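Long-range contact in D-alanine--D-alanine ligase (Acinetobacter baumannii ACICU, PDB 5D8D), which catalyses the ATP-dependent joining of two D-alanines into D-alanyl-D-alanine, a building block of the peptidoglycan cell wall: residues A[61-73]-A[267-279]. Residues are numbered along the deposited sequence; the frame is centred on the assembly and turned at random.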
ATOM      1  N   ALA A  61     -15.791   4.064 -13.205  1.00 38.78           N
ATOM      2  CA  ALA A  61     -14.692   4.895 -13.580  1.00 37.59           C
ATOM      3  C   ALA A  61     -13.613   4.130 -14.344  1.00 37.41           C
ATOM      4  O   ALA A  61     -13.263   3.010 -13.985  1.00 33.39           O
ATOM      5  CB  ALA A  61     -14.101   5.524 -12.335  1.00 38.06           C
ATOM      6  N   PHE A  62     -13.052   4.796 -15.353  1.00 37.03           N
ATOM      7  CA  PHE A  62     -11.889   4.310 -16.127  1.00 38.98           C
ATOM      8  C   PHE A  62     -10.750   5.215 -15.701  1.00 37.50           C
ATOM      9  O   PHE A  62     -10.812   6.416 -15.991  1.00 38.20           O
ATOM     10  CB  PHE A  62     -12.155   4.460 -17.646  1.00 35.95           C
ATOM     11  CG  PHE A  62     -11.173   3.751 -18.522  1.00 36.26           C
ATOM     12  CD1 PHE A  62      -9.824   4.015 -18.456  1.00 37.01           C
ATOM     13  CD2 PHE A  62     -11.609   2.830 -19.461  1.00 41.08           C
ATOM     14  CE1 PHE A  62      -8.924   3.338 -19.268  1.00 37.38           C
ATOM     15  CE2 PHE A  62     -10.709   2.149 -20.270  1.00 38.11           C
ATOM     16  CZ  PHE A  62      -9.370   2.409 -20.175  1.00 37.17           C
ATOM     17  N   ILE A  63      -9.733   4.668 -15.022  1.00 34.25           N
ATOM     18  CA  ILE A  63      -8.678   5.492 -14.406  1.00 32.44           C
ATOM     19  C   ILE A  63      -7.462   5.548 -15.322  1.00 36.60           C
ATOM     20  O   ILE A  63      -6.890   4.533 -15.712  1.00 34.18           O
ATOM     21  CB  ILE A  63      -8.208   4.961 -13.041  1.00 39.45           C
ATOM     22  CG1 ILE A  63      -9.380   4.904 -12.026  1.00 42.37           C
ATOM     23  CG2 ILE A  63      -7.078   5.837 -12.497  1.00 40.15           C
ATOM     24  CD1 ILE A  63      -9.078   4.159 -10.750  1.00 40.39           C
ATOM     25  N   VAL A  64      -7.045   6.764 -15.634  1.00 38.22           N
ATOM     26  CA  VAL A  64      -5.911   6.971 -16.490  1.00 37.60           C
ATOM     27  C   VAL A  64      -5.176   8.221 -15.984  1.00 38.88           C
ATOM     28  O   VAL A  64      -4.575   8.983 -16.751  1.00 41.60           O
ATOM     29  CB  VAL A  64      -6.464   6.959 -17.926  1.00 40.85           C
ATOM     30  CG1 VAL A  64      -6.607   8.334 -18.532  1.00 45.19           C
ATOM     31  CG2 VAL A  64      -5.736   5.975 -18.783  1.00 39.98           C
ATOM     32  N   LEU A  65      -5.181   8.362 -14.647  1.00 37.79           N
ATOM     33  CA  LEU A  65      -4.383   9.345 -13.912  1.00 39.52           C
ATOM     34  C   LEU A  65      -3.031   8.729 -13.628  1.00 39.13           C
ATOM     35  O   LEU A  65      -2.945   7.815 -12.856  1.00 40.37           O
ATOM     36  CB  LEU A  65      -5.033   9.649 -12.555  1.00 37.95           C
ATOM     37  CG  LEU A  65      -6.358  10.383 -12.554  1.00 38.42           C
ATOM     38  CD1 LEU A  65      -7.081  10.241 -11.225  1.00 36.68           C
ATOM     39  CD2 LEU A  65      -6.122  11.852 -12.872  1.00 39.34           C
ATOM     40  N   HIS A  66      -1.970   9.251 -14.214  1.00 40.18           N
ATOM     41  CA  HIS A  66      -0.654   8.732 -13.950  1.00 40.29           C
ATOM     42  C   HIS A  66      -0.005   9.495 -12.797  1.00 42.23           C
ATOM     43  O   HIS A  66      -0.216  10.712 -12.631  1.00 39.88           O
ATOM     44  CB  HIS A  66       0.205   8.810 -15.199  1.00 38.01           C
ATOM     45  CG  HIS A  66      -0.477   8.301 -16.412  1.00 35.44           C
ATOM     46  ND1 HIS A  66      -0.896   6.999 -16.534  1.00 38.15           N
ATOM     47  CD2 HIS A  66      -0.859   8.921 -17.544  1.00 40.57           C
ATOM     48  CE1 HIS A  66      -1.477   6.826 -17.703  1.00 37.77           C
ATOM     49  NE2 HIS A  66      -1.475   7.981 -18.333  1.00 40.38           N
ATOM     50  N   GLY A  67       0.790   8.753 -12.021  1.00 41.62           N
ATOM     51  CA  GLY A  67       1.563   9.293 -10.911  1.00 39.02           C
ATOM     52  C   GLY A  67       0.758   9.594  -9.646  1.00 39.55           C
ATOM     53  O   GLY A  67      -0.356   9.112  -9.453  1.00 42.33           O
ATOM     54  N   ARG A  68       1.359  10.424  -8.806  1.00 41.85           N
ATOM     55  CA  ARG A  68       0.866  10.793  -7.486  1.00 42.33           C
ATOM     56  C   ARG A  68      -0.593  11.204  -7.602  1.00 41.48           C
ATOM     57  O   ARG A  68      -0.972  11.994  -8.447  1.00 38.83           O
ATOM     58  CB  ARG A  68       1.805  11.869  -6.886  1.00 50.88           C
ATOM     59  CG  ARG A  68       1.402  12.682  -5.642  1.00 63.10           C
ATOM     60  CD  ARG A  68       0.820  14.050  -6.032  1.00 79.96           C
ATOM     61  NE  ARG A  68       1.415  15.220  -5.365  1.00 83.80           N
ATOM     62  CZ  ARG A  68       0.944  15.829  -4.265  1.00102.59           C
ATOM     63  NH1 ARG A  68      -0.141  15.388  -3.605  1.00 94.90           N
ATOM     64  NH2 ARG A  68       1.594  16.902  -3.795  1.00112.96           N
ATOM     65  N   GLY A  69      -1.422  10.567  -6.796  1.00 37.81           N
ATOM     66  CA  GLY A  69      -2.854  10.815  -6.790  1.00 39.60           C
ATOM     67  C   GLY A  69      -3.648   9.718  -7.469  1.00 41.26           C
ATOM     68  O   GLY A  69      -4.759   9.427  -7.066  1.00 42.02           O
ATOM     69  N   GLY A  70      -3.076   9.119  -8.503  1.00 44.27           N
ATOM     70  CA  GLY A  70      -3.833   8.263  -9.420  1.00 44.60           C
ATOM     71  C   GLY A  70      -3.423   6.838  -9.480  1.00 41.19           C
ATOM     72  O   GLY A  70      -4.242   5.984  -9.708  1.00 41.22           O
ATOM     73  N   GLU A  71      -2.143   6.616  -9.251  1.00 42.93           N
ATOM     74  CA  GLU A  71      -1.486   5.337  -9.343  1.00 49.87           C
ATOM     75  C   GLU A  71      -1.066   4.784  -7.949  1.00 43.68           C
ATOM     76  O   GLU A  71      -0.608   3.659  -7.835  1.00 48.47           O
ATOM     77  CB  GLU A  71      -0.247   5.619 -10.200  1.00 55.45           C
ATOM     78  CG  GLU A  71       0.433   4.452 -10.872  1.00 64.39           C
ATOM     79  CD  GLU A  71       1.562   4.911 -11.785  1.00 72.28           C
ATOM     80  OE1 GLU A  71       2.603   4.209 -11.799  1.00 87.37           O
ATOM     81  OE2 GLU A  71       1.422   5.970 -12.465  1.00 67.13           O
ATOM     82  N   ASP A  72      -1.245   5.576  -6.902  1.00 43.27           N
ATOM     83  CA  ASP A  72      -0.731   5.298  -5.541  1.00 47.56           C
ATOM     84  C   ASP A  72      -1.795   4.940  -4.478  1.00 44.44           C
ATOM     85  O   ASP A  72      -1.484   4.950  -3.283  1.00 44.75           O
ATOM     86  CB  ASP A  72       0.038   6.528  -5.049  1.00 45.81           C
ATOM     87  CG  ASP A  72      -0.829   7.777  -5.022  1.00 47.88           C
ATOM     88  OD1 ASP A  72      -2.056   7.680  -5.282  1.00 48.56           O
ATOM     89  OD2 ASP A  72      -0.281   8.860  -4.758  1.00 47.22           O
ATOM     90  N   GLY A  73      -3.023   4.652  -4.912  1.00 41.33           N
ATOM     91  CA  GLY A  73      -4.112   4.214  -4.007  1.00 39.91           C
ATOM     92  C   GLY A  73      -5.071   5.325  -3.563  1.00 37.75           C
ATOM     93  O   GLY A  73      -6.130   5.049  -3.030  1.00 34.27           O
ATOM     94  N   LEU A 267      11.828  -5.926 -12.511  1.00 46.05           N
ATOM     95  CA  LEU A 267      12.235  -4.537 -12.295  1.00 46.08           C
ATOM     96  C   LEU A 267      11.180  -3.712 -11.543  1.00 45.98           C
ATOM     97  O   LEU A 267      11.481  -3.116 -10.506  1.00 46.81           O
ATOM     98  CB  LEU A 267      12.608  -3.877 -13.620  1.00 45.72           C
ATOM     99  CG  LEU A 267      14.087  -3.694 -14.001  1.00 47.97           C
ATOM    100  CD1 LEU A 267      15.040  -4.696 -13.393  1.00 49.14           C
ATOM    101  CD2 LEU A 267      14.242  -3.657 -15.520  1.00 46.58           C
ATOM    102  N   GLU A 268       9.965  -3.670 -12.057  1.00 42.41           N
ATOM    103  CA  GLU A 268       8.923  -2.862 -11.451  1.00 42.17           C
ATOM    104  C   GLU A 268       7.594  -3.145 -12.072  1.00 40.22           C
ATOM    105  O   GLU A 268       7.511  -3.863 -13.069  1.00 43.43           O
ATOM    106  CB  GLU A 268       9.233  -1.359 -11.547  1.00 45.68           C
ATOM    107  CG  GLU A 268       9.112  -0.746 -12.913  1.00 55.49           C
ATOM    108  CD  GLU A 268       9.150   0.776 -12.878  1.00 63.08           C
ATOM    109  OE1 GLU A 268      10.144   1.330 -12.347  1.00 62.69           O
ATOM    110  OE2 GLU A 268       8.184   1.387 -13.410  1.00 67.84           O
ATOM    111  N   VAL A 269       6.559  -2.578 -11.475  1.00 36.55           N
ATOM    112  CA  VAL A 269       5.175  -2.768 -11.909  1.00 38.28           C
ATOM    113  C   VAL A 269       4.600  -1.396 -12.185  1.00 37.72           C
ATOM    114  O   VAL A 269       5.018  -0.397 -11.539  1.00 33.71           O
ATOM    115  CB  VAL A 269       4.303  -3.524 -10.863  1.00 42.22           C
ATOM    116  CG1 VAL A 269       4.105  -2.713  -9.577  1.00 42.87           C
ATOM    117  CG2 VAL A 269       2.950  -3.845 -11.436  1.00 42.80           C
ATOM    118  N   ASN A 270       3.680  -1.356 -13.163  1.00 38.34           N
ATOM    119  CA  ASN A 270       2.936  -0.157 -13.501  1.00 38.51           C
ATOM    120  C   ASN A 270       1.491  -0.481 -13.539  1.00 38.53           C
ATOM    121  O   ASN A 270       1.074  -1.270 -14.368  1.00 41.86           O
ATOM    122  CB  ASN A 270       3.379   0.384 -14.824  1.00 42.16           C
ATOM    123  CG  ASN A 270       2.860   1.766 -15.078  1.00 50.88           C
ATOM    124  OD1 ASN A 270       1.829   2.202 -14.521  1.00 50.95           O
ATOM    125  ND2 ASN A 270       3.567   2.485 -15.929  1.00 59.19           N
ATOM    126  N   THR A 271       0.730   0.110 -12.610  1.00 46.07           N
ATOM    127  CA  THR A 271      -0.726  -0.138 -12.455  1.00 45.16           C
ATOM    128  C   THR A 271      -1.682   0.833 -13.169  1.00 41.42           C
ATOM    129  O   THR A 271      -2.886   0.553 -13.208  1.00 47.75           O
ATOM    130  CB  THR A 271      -1.141  -0.109 -10.985  1.00 42.92           C
ATOM    131  OG1 THR A 271      -0.735   1.130 -10.415  1.00 46.96           O
ATOM    132  CG2 THR A 271      -0.521  -1.233 -10.244  1.00 45.88           C
ATOM    133  N   VAL A 272      -1.178   1.965 -13.669  1.00 41.42           N
ATOM    134  CA  VAL A 272      -1.911   2.780 -14.705  1.00 41.43           C
ATOM    135  C   VAL A 272      -0.993   3.183 -15.870  1.00 39.10           C
ATOM    136  O   VAL A 272      -0.375   4.243 -15.872  1.00 37.64           O
ATOM    137  CB  VAL A 272      -2.836   3.911 -14.089  1.00 45.12           C
ATOM    138  CG1 VAL A 272      -2.532   4.236 -12.640  1.00 43.72           C
ATOM    139  CG2 VAL A 272      -2.918   5.185 -14.911  1.00 49.15           C
ATOM    140  N   PRO A 273      -0.857   2.292 -16.857  1.00 37.00           N
ATOM    141  CA  PRO A 273      -0.012   2.635 -17.979  1.00 38.98           C
ATOM    142  C   PRO A 273      -0.606   3.690 -18.900  1.00 39.21           C
ATOM    143  O   PRO A 273      -1.836   3.888 -18.938  1.00 37.77           O
ATOM    144  CB  PRO A 273       0.124   1.325 -18.747  1.00 40.38           C
ATOM    145  CG  PRO A 273      -0.262   0.261 -17.797  1.00 42.91           C
ATOM    146  CD  PRO A 273      -1.252   0.875 -16.879  1.00 38.86           C
ATOM    147  N   GLY A 274       0.283   4.336 -19.650  1.00 35.94           N
ATOM    148  CA  GLY A 274      -0.076   5.193 -20.731  1.00 36.00           C
ATOM    149  C   GLY A 274      -1.054   4.565 -21.715  1.00 41.14           C
ATOM    150  O   GLY A 274      -1.060   3.339 -21.958  1.00 40.94           O
ATOM    151  N   MET A 275      -1.962   5.422 -22.186  1.00 40.42           N
ATOM    152  CA  MET A 275      -2.809   5.122 -23.292  1.00 39.45           C
ATOM    153  C   MET A 275      -2.648   6.219 -24.359  1.00 36.69           C
ATOM    154  O   MET A 275      -3.501   6.372 -25.248  1.00 41.20           O
ATOM    155  CB  MET A 275      -4.240   4.927 -22.783  1.00 39.02           C
ATOM    156  CG  MET A 275      -4.394   3.655 -21.939  1.00 40.88           C
ATOM    157  SD  MET A 275      -4.405   2.123 -22.890  1.00 40.78           S
ATOM    158  CE  MET A 275      -6.089   2.086 -23.466  1.00 38.37           C
ATOM    159  N   THR A 276      -1.528   6.946 -24.311  1.00 33.64           N
ATOM    160  CA  THR A 276      -1.167   7.819 -25.412  1.00 38.45           C
ATOM    161  C   THR A 276      -0.836   7.021 -26.683  1.00 41.71           C
ATOM    162  O   THR A 276      -0.585   5.817 -26.660  1.00 35.26           O
ATOM    163  CB  THR A 276       0.074   8.656 -25.147  1.00 41.70           C
ATOM    164  OG1 THR A 276       1.235   7.819 -25.240  1.00 41.61           O
ATOM    165  CG2 THR A 276      -0.011   9.339 -23.799  1.00 44.68           C
ATOM    166  N   SER A 277      -0.781   7.739 -27.792  1.00 47.13           N
ATOM    167  CA  SER A 277      -0.560   7.117 -29.089  1.00 48.38           C
ATOM    168  C   SER A 277       0.870   6.493 -29.260  1.00 47.19           C
ATOM    169  O   SER A 277       1.039   5.659 -30.127  1.00 43.34           O
ATOM    170  CB  SER A 277      -0.887   8.125 -30.185  1.00 48.70           C
ATOM    171  OG  SER A 277       0.185   9.040 -30.256  1.00 51.52           O
ATOM    172  N   HIS A 278       1.845   6.867 -28.410  1.00 48.49           N
ATOM    173  CA  HIS A 278       3.175   6.230 -28.311  1.00 49.06           C
ATOM    174  C   HIS A 278       3.339   5.125 -27.234  1.00 51.12           C
ATOM    175  O   HIS A 278       4.435   4.584 -27.089  1.00 53.67           O
ATOM    176  CB  HIS A 278       4.258   7.313 -28.055  1.00 59.44           C
ATOM    177  CG  HIS A 278       4.163   8.005 -26.710  1.00 71.50           C
ATOM    178  ND1 HIS A 278       3.686   9.298 -26.566  1.00 80.94           N
ATOM    179  CD2 HIS A 278       4.504   7.599 -25.459  1.00 78.47           C
ATOM    180  CE1 HIS A 278       3.734   9.653 -25.289  1.00 81.35           C
ATOM    181  NE2 HIS A 278       4.221   8.639 -24.595  1.00 79.92           N
ATOM    182  N   SER A 279       2.286   4.811 -26.474  1.00 44.72           N
ATOM    183  CA  SER A 279       2.374   3.924 -25.298  1.00 40.10           C
ATOM    184  C   SER A 279       2.416   2.452 -25.666  1.00 40.46           C
ATOM    185  O   SER A 279       1.985   2.056 -26.720  1.00 40.94           O
ATOM    186  CB  SER A 279       1.184   4.169 -24.340  1.00 41.42           C
ATOM    187  OG  SER A 279       1.238   5.458 -23.719  1.00 37.76           O
TER
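Asn270, which closes strand 264-270 of the ATP-grasp domain, brings its OD1 to 3.5 Å from Glu71 OE1, acceptor beside acceptor. Amide and carboxylate planes lie only 15° apart, yet nothing bonds them directly; OD1 instead takes a weak bond from the backbone N of Val272. Thr271 follows, its OG1 set obliquely against Glu71 CG, 3.6 Å away. That glutamate reaches here because CG stands opposite its own backbone N (chi1 -161°) and the chain then runs straight out; its OE2 accepts a hydrogen bond from Gly67 N at 2.9 Å, on the anti side but well tilted from the carboxylate plane. Val272 makes the largest single contribution: CG1 rests 3.5 Å from Glu71 CG, while CG2 sits close to both Leu65 O (3.3 Å) and His66 ND1. The carbonyl of Val272 accepts the one hydrogen bond between the segments, from His66 ND1 at 2.9 Å, bent at the hydrogen (135°) and arriving from above the carbonyl plane. Pro273 O approaches the ring edge. The example shows how one histidine can join domains: NE2 is hydrogen-bonded to Ser27 OG of helix 21-37, so both nitrogens fix the ring's rotation. Beyond, Met275 CG meets Val64 CG2, the side chains crossing nearly at right angles. An imidazole-to-carbonyl bond and valine packing thus tie the N-terminal loop to residues just after Glu268 and Asn270, predicted magnesium ligands.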